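Local coordinates for protein prolyl-ACP dehydrogenase (PDB 4IRN) that probably oxidises a prolyl group tethered to an acyl carrier protein, using FAD, in the biosynthesis of the cyanotoxin anatoxin-a, at residues Asn357-Glu362 with Ser403-Arg407. Residues are numbered along the deposited sequence; the frame is centred on the assembly and turned at random.
Sequences NLYISE and SEIQR. With FAD (flavin-adenine dinucleotide), chain I.
L358 fills the groove between S403, Q406 and R407, the tightly packed half of this helix-helix contact. A chi1 of 168° sets its isobutyl branch opposite the backbone N and lays it over the first turn of helix 403-414. There CD1 of L358 lies 3.8 Å from CB of S403, and CD2 packs on CG of R407. CB of L358 meets CB of Q406 at 3.8 Å. CD1 also sits over one face of the R407 guanidinium, toward its rim. Beside it the side chains of N357 and Q406 cross at about a right angle, their amide planes only 28° apart; NE2 of Q406 bonds weakly to the carbonyls of S400 and G401, while ND2 of N357 donates to the carbonyl of R280. S361 turns back within its own helix, OG donating to O of N357 at 2.7 Å.

The partly exposed side is looser and polar. The extended chain of E362 meets R407 from the opposite direction in a salt bridge whose hydrogen bond, NH2 of R407 to OE2 of E362 at 3.2 Å, is weak. NH1 of R407 makes a salt bridge to E324 and a hydrogen bond to N320 of the second subunit. The same turn of helix 403-414 carries the FAD-binding E404, also salt-bridged to K321 of the third subunit, and I405, whose CD1 packs against the adenine.

Within the C-terminal domain of the acyl-CoA dehydrogenase fold, segments 357-362 and 403-407 run nearly antiparallel, 152° between their axes. Helix 350-375 also packs against helix 316-344 through Y359 and I360, and helix 268-282 touches I405 and Q406 through R280.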
# COMPACT_ATOMS: atom_id res chain seq x y z
N ASN A 357 8.80 -15.28 8.18
CA ASN A 357 9.95 -14.56 7.66
C ASN A 357 9.53 -13.43 6.73
O ASN A 357 10.01 -12.31 6.87
CB ASN A 357 10.88 -15.51 6.95
CG ASN A 357 12.28 -15.00 6.86
OD1 ASN A 357 12.68 -14.37 5.88
ND2 ASN A 357 13.07 -15.25 7.89
N LEU A 358 8.61 -13.72 5.80
CA LEU A 358 8.09 -12.75 4.83
C LEU A 358 7.37 -11.60 5.54
O LEU A 358 7.66 -10.43 5.24
CB LEU A 358 7.19 -13.43 3.77
CG LEU A 358 6.34 -12.55 2.83
CD1 LEU A 358 7.19 -11.82 1.81
CD2 LEU A 358 5.33 -13.39 2.09
N TYR A 359 6.47 -11.91 6.50
CA TYR A 359 5.73 -10.90 7.24
C TYR A 359 6.63 -10.05 8.15
O TYR A 359 6.60 -8.83 8.02
CB TYR A 359 4.54 -11.49 8.03
CG TYR A 359 3.69 -10.40 8.62
CD1 TYR A 359 2.69 -9.78 7.87
CD2 TYR A 359 3.96 -9.88 9.88
CE1 TYR A 359 1.97 -8.70 8.37
CE2 TYR A 359 3.27 -8.78 10.38
CZ TYR A 359 2.26 -8.20 9.63
OH TYR A 359 1.52 -7.16 10.12
N ILE A 360 7.35 -10.67 9.08
CA ILE A 360 8.20 -10.00 10.07
C ILE A 360 9.28 -9.11 9.47
O ILE A 360 9.48 -8.01 9.98
CB ILE A 360 8.70 -10.97 11.18
CG1 ILE A 360 7.51 -11.70 11.84
CG2 ILE A 360 9.57 -10.23 12.22
CD1 ILE A 360 7.82 -12.86 12.74
N SER A 361 9.96 -9.56 8.39
CA SER A 361 11.03 -8.80 7.76
C SER A 361 10.53 -7.50 7.19
O SER A 361 11.19 -6.46 7.36
CB SER A 361 11.71 -9.63 6.67
OG SER A 361 10.78 -9.99 5.66
N GLU A 362 9.35 -7.53 6.55
CA GLU A 362 8.72 -6.35 5.96
C GLU A 362 8.09 -5.46 7.01
O GLU A 362 8.12 -4.24 6.86
CB GLU A 362 7.70 -6.74 4.90
CG GLU A 362 8.33 -7.25 3.62
CD GLU A 362 7.37 -7.87 2.61
OE1 GLU A 362 6.14 -7.89 2.84
OE2 GLU A 362 7.87 -8.29 1.55
N SER A 403 12.11 -11.80 -0.03
CA SER A 403 10.65 -11.71 0.10
C SER A 403 9.94 -12.42 -1.07
O SER A 403 8.96 -13.13 -0.84
CB SER A 403 10.22 -10.25 0.20
OG SER A 403 10.76 -9.66 1.38
N GLU A 404 10.49 -12.28 -2.29
CA GLU A 404 10.00 -12.89 -3.53
C GLU A 404 10.08 -14.42 -3.47
O GLU A 404 9.14 -15.08 -3.90
CB GLU A 404 10.79 -12.36 -4.74
CG GLU A 404 10.61 -10.87 -5.01
CD GLU A 404 11.31 -9.91 -4.07
OE1 GLU A 404 12.50 -10.13 -3.76
OE2 GLU A 404 10.67 -8.91 -3.66
N ILE A 405 11.18 -14.97 -2.92
CA ILE A 405 11.41 -16.41 -2.76
C ILE A 405 10.38 -17.03 -1.84
O ILE A 405 9.82 -18.07 -2.19
CB ILE A 405 12.88 -16.71 -2.34
CG1 ILE A 405 13.82 -16.61 -3.56
CG2 ILE A 405 13.07 -18.05 -1.59
CD1 ILE A 405 13.31 -17.27 -4.90
N GLN A 406 10.10 -16.37 -0.69
CA GLN A 406 9.11 -16.82 0.30
C GLN A 406 7.74 -16.91 -0.37
O GLN A 406 7.05 -17.91 -0.20
CB GLN A 406 9.02 -15.85 1.50
CG GLN A 406 10.34 -15.29 2.01
CD GLN A 406 11.12 -16.18 2.96
OE1 GLN A 406 10.63 -17.19 3.47
NE2 GLN A 406 12.28 -15.70 3.37
N ARG A 407 7.37 -15.86 -1.15
CA ARG A 407 6.11 -15.78 -1.90
C ARG A 407 6.00 -16.96 -2.86
O ARG A 407 4.94 -17.58 -2.92
CB ARG A 407 6.03 -14.46 -2.67
CG ARG A 407 5.90 -13.23 -1.78
CD ARG A 407 5.89 -11.95 -2.57
NE ARG A 407 6.08 -10.78 -1.72
CZ ARG A 407 5.11 -10.19 -1.02
NH1 ARG A 407 3.88 -10.68 -1.05
NH2 ARG A 407 5.38 -9.12 -0.28
PA FAD I . 19.41 -13.57 -6.28
O1A FAD I . 19.10 -14.90 -5.72
O2A FAD I . 20.56 -13.34 -7.24
O5B FAD I . 18.16 -13.03 -7.08
C5B FAD I . 18.17 -11.69 -7.61
C4B FAD I . 16.80 -11.11 -7.42
O4B FAD I . 15.87 -11.79 -8.28
C3B FAD I . 16.26 -11.16 -6.00
O3B FAD I . 16.02 -9.83 -5.54
C2B FAD I . 14.98 -12.00 -6.06
O2B FAD I . 13.88 -11.26 -5.54
C1B FAD I . 14.73 -12.22 -7.56
N9A FAD I . 14.44 -13.61 -7.92
C8A FAD I . 15.35 -14.63 -8.07
N7A FAD I . 14.81 -15.79 -8.34
C5A FAD I . 13.45 -15.53 -8.37
C6A FAD I . 12.32 -16.35 -8.60
N6A FAD I . 12.39 -17.66 -8.86
N1A FAD I . 11.10 -15.77 -8.55
C2A FAD I . 11.02 -14.46 -8.30
N3A FAD I . 12.01 -13.59 -8.08
C4A FAD I . 13.21 -14.18 -8.12
N1 FAD I . 23.92 -17.46 2.67
C2 FAD I . 24.52 -18.57 3.23
O2 FAD I . 24.55 -19.64 2.63
N3 FAD I . 25.12 -18.49 4.49
C4 FAD I . 25.19 -17.36 5.27
O4 FAD I . 25.75 -17.40 6.36
C4X FAD I . 24.57 -16.17 4.67
N5 FAD I . 24.62 -15.04 5.34
C5X FAD I . 24.08 -13.91 4.74
C6 FAD I . 24.13 -12.70 5.44
C7 FAD I . 23.60 -11.53 4.90
C7M FAD I . 23.59 -10.27 5.73
C8 FAD I . 23.01 -11.56 3.62
C8M FAD I . 22.42 -10.33 2.99
C9 FAD I . 22.98 -12.76 2.91
C9A FAD I . 23.49 -13.94 3.44
N10 FAD I . 23.46 -15.18 2.75
C10 FAD I . 23.96 -16.31 3.34
C1' FAD I . 22.95 -15.21 1.36
C2' FAD I . 21.46 -14.88 1.34
O2' FAD I . 20.67 -15.99 1.75
C3' FAD I . 21.05 -14.36 -0.03
O3' FAD I . 20.67 -12.99 0.08
C4' FAD I . 19.91 -15.14 -0.69
O4' FAD I . 20.30 -16.51 -0.86
C5' FAD I . 19.44 -14.52 -1.99
O5' FAD I . 20.46 -14.60 -3.00
P FAD I . 20.87 -13.29 -3.83
O1P FAD I . 20.89 -12.08 -2.98
O2P FAD I . 22.13 -13.85 -4.43
O3P FAD I . 19.85 -12.77 -4.95